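Local coordinates for protein phosphatidylserine synthase (Haemophilus influenzae, PDB 3HSI) that belongs to the phospholipase D superfamily and carries two PLD-type alpha/beta regions in one chain, at residues C[370-375]-C[400-405]; C[94-99]-C[134-139]; C[52-57]-C[189-194]. One frame throughout, in Å; residues are numbered along the deposited sequence.

Contact 1. Residues C[370-375]-C[400-405]; sequences VDDRYI and PQQQLL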
loop_
_atom_site.group_PDB
_atom_site.type_symbol
_atom_site.label_atom_id
_atom_site.label_comp_id
_atom_site.label_asym_id
_atom_site.label_seq_id
_atom_site.Cartn_x
_atom_site.Cartn_y
_atom_site.Cartn_z
ATOM N N VAL C 370 -27.232 -11.460 6.544
ATOM C CA VAL C 370 -26.993 -12.820 7.046
ATOM C C VAL C 370 -28.297 -13.414 7.531
ATOM O O VAL C 370 -28.929 -12.880 8.453
ATOM C CB VAL C 370 -25.929 -12.825 8.154
ATOM C CG1 VAL C 370 -25.782 -14.256 8.794
ATOM C CG2 VAL C 370 -24.601 -12.324 7.546
ATOM N N ASP C 371 -28.730 -14.482 6.862
ATOM C CA ASP C 371 -30.003 -15.162 7.206
ATOM C C ASP C 371 -31.084 -14.070 7.413
ATOM O O ASP C 371 -31.170 -13.140 6.596
ATOM C CB ASP C 371 -29.815 -16.067 8.432
ATOM C CG ASP C 371 -28.635 -17.053 8.272
ATOM O OD1 ASP C 371 -28.336 -17.497 7.152
ATOM O OD2 ASP C 371 -27.974 -17.383 9.274
ATOM N N ASP C 372 -31.848 -14.127 8.499
ATOM C CA ASP C 372 -32.840 -13.088 8.818
ATOM C C ASP C 372 -32.461 -12.349 10.103
ATOM O O ASP C 372 -33.313 -11.743 10.767
ATOM C CB ASP C 372 -34.246 -13.703 8.939
ATOM C CG ASP C 372 -34.244 -14.993 9.769
ATOM O OD1 ASP C 372 -33.140 -15.415 10.256
ATOM O OD2 ASP C 372 -35.337 -15.605 9.932
ATOM N N ARG C 373 -31.171 -12.367 10.412
ATOM C CA ARG C 373 -30.660 -12.078 11.745
ATOM C C ARG C 373 -29.763 -10.817 11.793
ATOM O O ARG C 373 -29.864 -10.009 12.727
ATOM C CB ARG C 373 -29.890 -13.329 12.187
ATOM C CG ARG C 373 -29.355 -13.395 13.604
ATOM C CD ARG C 373 -28.950 -14.877 13.974
ATOM N NE ARG C 373 -27.622 -15.263 13.451
ATOM C CZ ARG C 373 -27.401 -15.854 12.262
ATOM N NH1 ARG C 373 -28.415 -16.145 11.453
ATOM N NH2 ARG C 373 -26.170 -16.169 11.870
ATOM N N TYR C 374 -28.909 -10.643 10.779
ATOM C CA TYR C 374 -28.055 -9.447 10.656
ATOM C C TYR C 374 -28.195 -8.748 9.324
ATOM O O TYR C 374 -28.298 -9.406 8.277
ATOM C CB TYR C 374 -26.595 -9.826 10.777
ATOM C CG TYR C 374 -26.217 -10.482 12.079
ATOM C CD1 TYR C 374 -25.966 -9.708 13.218
ATOM C CD2 TYR C 374 -26.096 -11.857 12.164
ATOM C CE1 TYR C 374 -25.599 -10.278 14.410
ATOM C CE2 TYR C 374 -25.743 -12.460 13.363
ATOM C CZ TYR C 374 -25.487 -11.656 14.477
ATOM O OH TYR C 374 -25.122 -12.225 15.654
ATOM N N ILE C 375 -28.123 -7.419 9.380
ATOM C CA ILE C 375 -28.221 -6.509 8.235
ATOM C C ILE C 375 -27.141 -5.450 8.482
ATOM O O ILE C 375 -27.262 -4.613 9.375
ATOM C CB ILE C 375 -29.641 -5.790 8.171
ATOM C CG1 ILE C 375 -30.772 -6.810 8.077
ATOM C CG2 ILE C 375 -29.768 -4.862 6.966
ATOM C CD1 ILE C 375 -31.584 -6.952 9.351
ATOM N N PRO C 400 -33.046 -10.232 16.014
ATOM C CA PRO C 400 -33.264 -11.629 16.466
ATOM C C PRO C 400 -34.708 -12.128 16.348
ATOM O O PRO C 400 -34.909 -13.313 16.140
ATOM C CB PRO C 400 -32.833 -11.607 17.942
ATOM C CG PRO C 400 -32.839 -10.156 18.351
ATOM C CD PRO C 400 -32.522 -9.373 17.098
ATOM N N GLN C 401 -35.698 -11.240 16.465
ATOM C CA GLN C 401 -37.094 -11.664 16.391
ATOM C C GLN C 401 -37.743 -11.252 15.073
ATOM O O GLN C 401 -38.961 -11.171 14.992
ATOM C CB GLN C 401 -37.892 -11.099 17.572
ATOM C CG GLN C 401 -37.345 -11.546 18.925
ATOM C CD GLN C 401 -38.312 -11.318 20.057
ATOM O OE1 GLN C 401 -39.537 -11.392 19.879
ATOM N NE2 GLN C 401 -37.780 -11.065 21.239
ATOM N N GLN C 402 -36.917 -11.004 14.053
ATOM C CA GLN C 402 -37.367 -10.645 12.709
ATOM C C GLN C 402 -38.343 -9.475 12.700
ATOM O O GLN C 402 -39.240 -9.425 11.885
ATOM C CB GLN C 402 -37.946 -11.854 11.956
ATOM C CG GLN C 402 -36.871 -12.851 11.477
ATOM C CD GLN C 402 -36.113 -13.500 12.639
ATOM O OE1 GLN C 402 -34.910 -13.267 12.839
ATOM N NE2 GLN C 402 -36.822 -14.284 13.424
ATOM N N GLN C 403 -38.158 -8.524 13.605
ATOM C CA GLN C 403 -38.982 -7.327 13.594
ATOM C C GLN C 403 -38.844 -6.502 12.310
ATOM O O GLN C 403 -39.774 -5.803 11.937
ATOM C CB GLN C 403 -38.651 -6.461 14.791
ATOM C CG GLN C 403 -38.995 -7.114 16.107
ATOM C CD GLN C 403 -38.374 -6.342 17.238
ATOM O OE1 GLN C 403 -37.328 -6.724 17.733
ATOM N NE2 GLN C 403 -38.978 -5.210 17.605
ATOM N N LEU C 404 -37.696 -6.594 11.637
ATOM C CA LEU C 404 -37.467 -5.834 10.400
ATOM C C LEU C 404 -37.689 -6.621 9.109
ATOM O O LEU C 404 -37.484 -6.081 8.016
ATOM C CB LEU C 404 -36.039 -5.291 10.356
ATOM C CG LEU C 404 -35.698 -3.871 10.780
ATOM C CD1 LEU C 404 -34.384 -3.444 10.084
ATOM C CD2 LEU C 404 -36.845 -2.835 10.539
ATOM N N LEU C 405 -38.072 -7.892 9.208
ATOM C CA LEU C 405 -38.044 -8.766 8.030
ATOM C C LEU C 405 -38.842 -8.186 6.862
ATOM O O LEU C 405 -38.412 -8.295 5.716
ATOM C CB LEU C 405 -38.556 -10.165 8.363
ATOM C CG LEU C 405 -38.419 -11.233 7.257
ATOM C CD1 LEU C 405 -36.993 -11.361 6.772
ATOM C CD2 LEU C 405 -38.923 -12.601 7.746
#
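D372 and Q402 meet where the tight turn of a beta hairpin, carrying a classic beta bulge at R373 and Y374 opposite V370, comes up against the loop that leads from strand 391-398 into helix 405-415 of the PLD-like domain. The close part is two flat groups laid over one another: the carboxylate of D372 and the side-chain amide of Q402 are stacked with planes 21° apart. D372 OD2 comes within 3.5 Å of Q402 CG, and D372 CB lies 3.7 Å from the same CG. The Q402 chain bends at its second torsion (chi2 64°), which turns the amide back over the aspartate. The looser flank is L405, exposed on the surface, whose CD1 stays 4.2 Å from D372 CB. The inner flank is different: I375 and L404 are buried, L404 against I29 and F31 of strand 29-31. Behind the stack the bulge is held by its own backbone, V370 O accepting from both R373 N and Y374 N. D371, which also receives backbone N-H groups from Q271, K272 and K273, forms a salt bridge with R373 within the turn: R373 NH1 donates to the anti lone pair of D371 OD2, nearly straight, at 2.5 Å.

Contact 2. Residues C[94-99]-C[134-139]; sequences AQRNLL and TREVFG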
loop_
_atom_site.group_PDB
_atom_site.type_symbol
_atom_site.label_atom_id
_atom_site.label_comp_id
_atom_site.label_asym_id
_atom_site.label_seq_id
_atom_site.Cartn_x
_atom_site.Cartn_y
_atom_site.Cartn_z
ATOM N N ALA C 94 -11.249 16.527 -2.524
ATOM C CA ALA C 94 -11.790 17.897 -2.592
ATOM C C ALA C 94 -10.903 18.909 -3.341
ATOM O O ALA C 94 -11.359 19.998 -3.673
ATOM C CB ALA C 94 -12.118 18.420 -1.176
ATOM N N GLN C 95 -9.647 18.542 -3.605
ATOM C CA GLN C 95 -8.689 19.485 -4.143
ATOM C C GLN C 95 -8.105 19.064 -5.488
ATOM O O GLN C 95 -7.035 19.493 -5.864
ATOM C CB GLN C 95 -7.583 19.754 -3.124
ATOM C CG GLN C 95 -8.125 20.383 -1.852
ATOM C CD GLN C 95 -7.067 20.609 -0.807
ATOM O OE1 GLN C 95 -6.742 19.709 -0.025
ATOM N NE2 GLN C 95 -6.541 21.826 -0.759
ATOM N N ARG C 96 -8.822 18.236 -6.214
ATOM C CA ARG C 96 -8.424 17.923 -7.573
ATOM C C ARG C 96 -9.663 17.882 -8.443
ATOM O O ARG C 96 -10.762 17.778 -7.931
ATOM C CB ARG C 96 -7.681 16.593 -7.626
ATOM C CG ARG C 96 -8.561 15.378 -7.401
ATOM C CD ARG C 96 -7.738 14.111 -7.517
ATOM N NE ARG C 96 -8.432 12.926 -7.014
ATOM C CZ ARG C 96 -9.379 12.261 -7.672
ATOM N NH1 ARG C 96 -9.793 12.669 -8.863
ATOM N NH2 ARG C 96 -9.927 11.190 -7.125
ATOM N N ASN C 97 -9.461 17.991 -9.750
ATOM C CA ASN C 97 -10.509 17.725 -10.758
ATOM C C ASN C 97 -10.619 16.244 -11.106
ATOM O O ASN C 97 -9.863 15.420 -10.592
ATOM C CB ASN C 97 -10.208 18.520 -12.022
ATOM C CG ASN C 97 -10.153 19.989 -11.757
ATOM O OD1 ASN C 97 -11.064 20.545 -11.133
ATOM N ND2 ASN C 97 -9.078 20.637 -12.202
ATOM N N LEU C 98 -11.546 15.900 -11.986
ATOM C CA LEU C 98 -11.804 14.489 -12.291
ATOM C C LEU C 98 -10.801 13.894 -13.298
ATOM O O LEU C 98 -10.066 14.641 -13.951
ATOM C CB LEU C 98 -13.256 14.302 -12.746
ATOM C CG LEU C 98 -14.306 14.612 -11.666
ATOM C CD1 LEU C 98 -15.666 14.857 -12.315
ATOM C CD2 LEU C 98 -14.396 13.493 -10.633
ATOM N N LEU C 99 -10.781 12.557 -13.394
ATOM C CA LEU C 99 -9.903 11.781 -14.311
ATOM C C LEU C 99 -8.440 11.744 -13.866
ATOM O O LEU C 99 -8.071 10.960 -12.984
ATOM C CB LEU C 99 -10.025 12.262 -15.790
ATOM N N THR C 134 -1.242 10.062 3.194
ATOM C CA THR C 134 -0.449 11.157 2.634
ATOM C C THR C 134 -0.652 11.306 1.126
ATOM O O THR C 134 -0.332 12.347 0.551
ATOM C CB THR C 134 1.058 10.968 2.930
ATOM O OG1 THR C 134 1.506 9.761 2.319
ATOM C CG2 THR C 134 1.341 10.893 4.425
ATOM N N ARG C 135 -1.178 10.248 0.511
ATOM C CA ARG C 135 -1.560 10.204 -0.899
ATOM C C ARG C 135 -2.907 9.520 -1.032
ATOM O O ARG C 135 -3.141 8.460 -0.429
ATOM C CB ARG C 135 -0.523 9.448 -1.721
ATOM C CG ARG C 135 0.468 10.393 -2.397
ATOM C CD ARG C 135 1.884 10.003 -2.105
ATOM N NE ARG C 135 2.831 11.068 -2.449
ATOM C CZ ARG C 135 3.917 11.383 -1.729
ATOM N NH1 ARG C 135 4.199 10.717 -0.600
ATOM N NH2 ARG C 135 4.724 12.373 -2.131
ATOM N N GLU C 136 -3.774 10.119 -1.843
ATOM C CA GLU C 136 -5.113 9.595 -2.098
ATOM C C GLU C 136 -5.140 8.078 -2.356
ATOM O O GLU C 136 -5.992 7.381 -1.815
ATOM C CB GLU C 136 -5.778 10.368 -3.256
ATOM C CG GLU C 136 -7.240 10.003 -3.452
ATOM C CD GLU C 136 -8.027 10.957 -4.360
ATOM O OE1 GLU C 136 -7.468 11.975 -4.823
ATOM O OE2 GLU C 136 -9.226 10.678 -4.613
ATOM N N VAL C 137 -4.193 7.572 -3.140
ATOM C CA VAL C 137 -4.219 6.175 -3.543
ATOM C C VAL C 137 -4.086 5.225 -2.359
ATOM O O VAL C 137 -4.606 4.131 -2.399
ATOM C CB VAL C 137 -3.153 5.854 -4.668
ATOM C CG1 VAL C 137 -1.757 5.986 -4.148
ATOM C CG2 VAL C 137 -3.372 4.454 -5.221
ATOM N N PHE C 138 -3.405 5.660 -1.301
ATOM C CA PHE C 138 -3.192 4.828 -0.127
ATOM C C PHE C 138 -4.214 5.053 0.984
ATOM O O PHE C 138 -4.015 4.561 2.085
ATOM C CB PHE C 138 -1.818 5.082 0.457
ATOM C CG PHE C 138 -0.680 4.420 -0.292
ATOM C CD1 PHE C 138 0.109 5.156 -1.169
ATOM C CD2 PHE C 138 -0.341 3.083 -0.041
ATOM C CE1 PHE C 138 1.217 4.564 -1.829
ATOM C CE2 PHE C 138 0.769 2.474 -0.695
ATOM C CZ PHE C 138 1.538 3.220 -1.594
ATOM N N GLY C 139 -5.275 5.809 0.715
ATOM C CA GLY C 139 -6.464 5.792 1.597
ATOM C C GLY C 139 -7.306 7.054 1.555
ATOM O O GLY C 139 -6.768 8.148 1.568
#
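R96 starts with CG between its backbone N and carbonyl carbon (chi1 71°) and then runs extended to NE, while E136 holds CG anti to its own backbone N (chi1 -172°) and stretches out to meet it. The result is a side-on bidentate salt bridge between two loops, spanning a gap of 10.5 Å between R96 CA and E136 CA. E136 begins a short 3-10 segment, 136-138, in a loop that runs into the phospholipase D active site motif region; R96 sits in the loop between strand 84-90 and helix 107-118. The two side chains cross at about a right angle, and the carboxylate meets the guanidinium at its edge, close to the guanidinium plane. From the carboxylate the fit is less flat: NE meets OE1 on the syn side but tilted out of the carboxylate plane, and NH2 comes to OE2 still further out, from above it. R96 NE to E136 OE1 measures 2.6 Å and R96 NH2 to E136 OE2 2.7 Å, both nearly straight. E136 also packs on H92, and nearby F138 makes a cation-pi contact with R388 of the second subunit. The third guanidinium nitrogen turns back to its own loop, R96 NH1 donating to N97 O at 3.2 Å with a bent angle of 144°.

Contact 3. Residues C[52-57]-C[189-194]; sequences RIYVTA and NFINDY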
loop_
_atom_site.group_PDB
_atom_site.type_symbol
_atom_site.label_atom_id
_atom_site.label_comp_id
_atom_site.label_asym_id
_atom_site.label_seq_id
_atom_site.Cartn_x
_atom_site.Cartn_y
_atom_site.Cartn_z
ATOM N N ARG C 52 -27.882 20.787 15.130
ATOM C CA ARG C 52 -26.641 20.386 14.452
ATOM C C ARG C 52 -26.882 19.668 13.136
ATOM O O ARG C 52 -27.956 19.054 12.933
ATOM C CB ARG C 52 -25.815 19.467 15.354
ATOM C CG ARG C 52 -26.480 18.083 15.554
ATOM C CD ARG C 52 -25.915 17.365 16.755
ATOM N NE ARG C 52 -26.712 16.175 17.020
ATOM C CZ ARG C 52 -26.494 15.312 18.008
ATOM N NH1 ARG C 52 -25.480 15.484 18.861
ATOM N NH2 ARG C 52 -27.298 14.271 18.131
ATOM N N ILE C 53 -25.860 19.742 12.276
ATOM C CA ILE C 53 -25.806 19.033 11.023
ATOM C C ILE C 53 -24.371 18.587 10.809
ATOM O O ILE C 53 -23.484 19.424 10.588
ATOM C CB ILE C 53 -26.270 19.900 9.822
ATOM C CG1 ILE C 53 -27.774 20.247 9.941
ATOM C CG2 ILE C 53 -25.974 19.172 8.490
ATOM C CD1 ILE C 53 -28.268 21.337 8.970
ATOM N N TYR C 54 -24.158 17.283 10.922
ATOM C CA TYR C 54 -22.880 16.639 10.633
ATOM C C TYR C 54 -23.033 15.743 9.419
ATOM O O TYR C 54 -24.028 15.001 9.296
ATOM C CB TYR C 54 -22.384 15.801 11.831
ATOM C CG TYR C 54 -21.825 16.625 13.004
ATOM C CD1 TYR C 54 -20.464 16.531 13.369
ATOM C CD2 TYR C 54 -22.640 17.499 13.721
ATOM C CE1 TYR C 54 -19.942 17.278 14.430
ATOM C CE2 TYR C 54 -22.130 18.259 14.787
ATOM C CZ TYR C 54 -20.782 18.140 15.136
ATOM O OH TYR C 54 -20.287 18.872 16.186
ATOM N N VAL C 55 -22.042 15.811 8.549
ATOM C CA VAL C 55 -21.981 15.065 7.311
ATOM C C VAL C 55 -20.535 14.592 7.162
ATOM O O VAL C 55 -19.617 15.402 7.329
ATOM C CB VAL C 55 -22.332 15.977 6.116
ATOM C CG1 VAL C 55 -21.964 15.323 4.795
ATOM C CG2 VAL C 55 -23.821 16.345 6.118
ATOM N N THR C 56 -20.345 13.286 6.945
ATOM C CA THR C 56 -19.076 12.718 6.476
ATOM C C THR C 56 -19.451 12.086 5.148
ATOM O O THR C 56 -20.388 11.321 5.092
ATOM C CB THR C 56 -18.463 11.573 7.397
ATOM O OG1 THR C 56 -19.458 10.545 7.612
ATOM C CG2 THR C 56 -18.006 12.090 8.719
ATOM N N ALA C 57 -18.764 12.459 4.076
ATOM C CA ALA C 57 -18.999 11.880 2.761
ATOM C C ALA C 57 -17.645 11.820 2.067
ATOM O O ALA C 57 -16.685 12.452 2.530
ATOM C CB ALA C 57 -20.007 12.716 1.970
ATOM N N ASN C 189 -20.183 12.235 18.396
ATOM C CA ASN C 189 -19.057 12.092 19.311
ATOM C C ASN C 189 -17.808 11.513 18.621
ATOM O O ASN C 189 -16.691 11.997 18.831
ATOM C CB ASN C 189 -19.439 11.282 20.536
ATOM C CG ASN C 189 -20.270 12.081 21.519
ATOM O OD1 ASN C 189 -20.284 13.305 21.494
ATOM N ND2 ASN C 189 -20.942 11.386 22.416
ATOM N N PHE C 190 -18.015 10.515 17.772
ATOM C CA PHE C 190 -16.912 9.892 17.015
ATOM C C PHE C 190 -16.242 10.930 16.132
ATOM O O PHE C 190 -15.000 11.031 16.054
ATOM C CB PHE C 190 -17.429 8.705 16.163
ATOM C CG PHE C 190 -16.355 8.047 15.340
ATOM C CD1 PHE C 190 -15.436 7.191 15.927
ATOM C CD2 PHE C 190 -16.213 8.344 13.990
ATOM C CE1 PHE C 190 -14.406 6.610 15.163
ATOM C CE2 PHE C 190 -15.171 7.761 13.217
ATOM C CZ PHE C 190 -14.285 6.903 13.804
ATOM N N ILE C 191 -17.083 11.721 15.475
ATOM C CA ILE C 191 -16.622 12.738 14.555
ATOM C C ILE C 191 -15.793 13.762 15.305
ATOM O O ILE C 191 -14.659 14.037 14.909
ATOM C CB ILE C 191 -17.795 13.399 13.805
ATOM C CG1 ILE C 191 -18.379 12.381 12.795
ATOM C CG2 ILE C 191 -17.349 14.683 13.111
ATOM C CD1 ILE C 191 -19.697 12.827 12.236
ATOM N N ASN C 192 -16.348 14.293 16.397
ATOM C CA ASN C 192 -15.643 15.285 17.183
ATOM C C ASN C 192 -14.396 14.712 17.834
ATOM O O ASN C 192 -13.338 15.317 17.731
ATOM C CB ASN C 192 -16.534 15.879 18.276
ATOM C CG ASN C 192 -17.346 17.047 17.794
ATOM O OD1 ASN C 192 -16.837 18.158 17.697
ATOM N ND2 ASN C 192 -18.627 16.818 17.525
ATOM N N ASP C 193 -14.530 13.550 18.480
ATOM C CA ASP C 193 -13.459 12.928 19.261
ATOM C C ASP C 193 -12.373 12.315 18.418
ATOM O O ASP C 193 -11.215 12.386 18.807
ATOM C CB ASP C 193 -13.990 11.829 20.199
ATOM C CG ASP C 193 -14.889 12.370 21.295
ATOM O OD1 ASP C 193 -15.082 13.607 21.395
ATOM O OD2 ASP C 193 -15.424 11.556 22.076
ATOM N N TYR C 194 -12.732 11.686 17.298
ATOM C CA TYR C 194 -11.742 10.954 16.505
ATOM C C TYR C 194 -11.438 11.498 15.102
ATOM O O TYR C 194 -10.273 11.599 14.723
ATOM C CB TYR C 194 -12.107 9.471 16.427
ATOM C CG TYR C 194 -11.925 8.774 17.754
ATOM C CD1 TYR C 194 -10.638 8.547 18.263
ATOM C CD2 TYR C 194 -13.022 8.366 18.507
ATOM C CE1 TYR C 194 -10.443 7.951 19.490
ATOM C CE2 TYR C 194 -12.842 7.732 19.761
ATOM C CZ TYR C 194 -11.548 7.548 20.239
ATOM O OH TYR C 194 -11.332 6.941 21.443
#
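Y54, T56, I191 and N192 join a strand to the helix covering its sheet, a layer contact of the alpha/beta fold of the phospholipase D superfamily: strand 52-56 lies between strands 84-90 and 146-148, and its axis and that of the 189-194 part of helix 181-195 approach to 10.2 Å, at 72°. The apolar part centres on I191, which points at the strand from the buried face of the helix. Its CG2 comes to the edge of the Y54 ring, near the ring plane, 3.6 Å from Y54 CD1; the two side chains lie alongside each other, running in opposite directions. The other branch, with CG1 anti to the carbonyl carbon (chi1 -71°), carries I191 CD1 on to T56, where it meets CG2 tip to tip at 4.0 Å; I191 CD1 also borders Y54 CD1, at 3.9 Å, and so sits between Y54 and T56. L88 of strand 84-90 touches both T56 and I191, and V188 of the helix packs on Y54. The polar part lies at the far end of the tyrosine. D84 is the strongest polar partner of Y54 OH, and N192 adds a second bond from the helix, crossing the phenol at about a right angle with its amide plane 60° from the ring. This amide also reaches back to V188 O, so one nitrogen serves both the helix backbone and the tyrosine: N192 ND2 donates to Y54 OH at 3.0 Å, nearly straight, with the hydroxyl oxygen close to the amide plane.

Contact 3 is the buried one, a helix against a strand, whereas contacts 1 and 2 are surface meetings between turns and loops. No helix or strand is shared among the three. Contact 3 belongs to the sheet of strand 52-56; contact 1 sits at the hairpin end of inner strands of the other large sheet, with centres about 28 Å apart. Contact 2 is nested along the chain inside the loop closed by contact 3, and their nearest atoms are about 8 Å apart; it stands on the opposite side of the chain's centre from contact 1. Chemistry follows place: apolar branches and one amide-to-hydroxyl bond between strand and helix, a paired charge bridge near the subunit interface, and stacked flat polar groups at the outer hairpin.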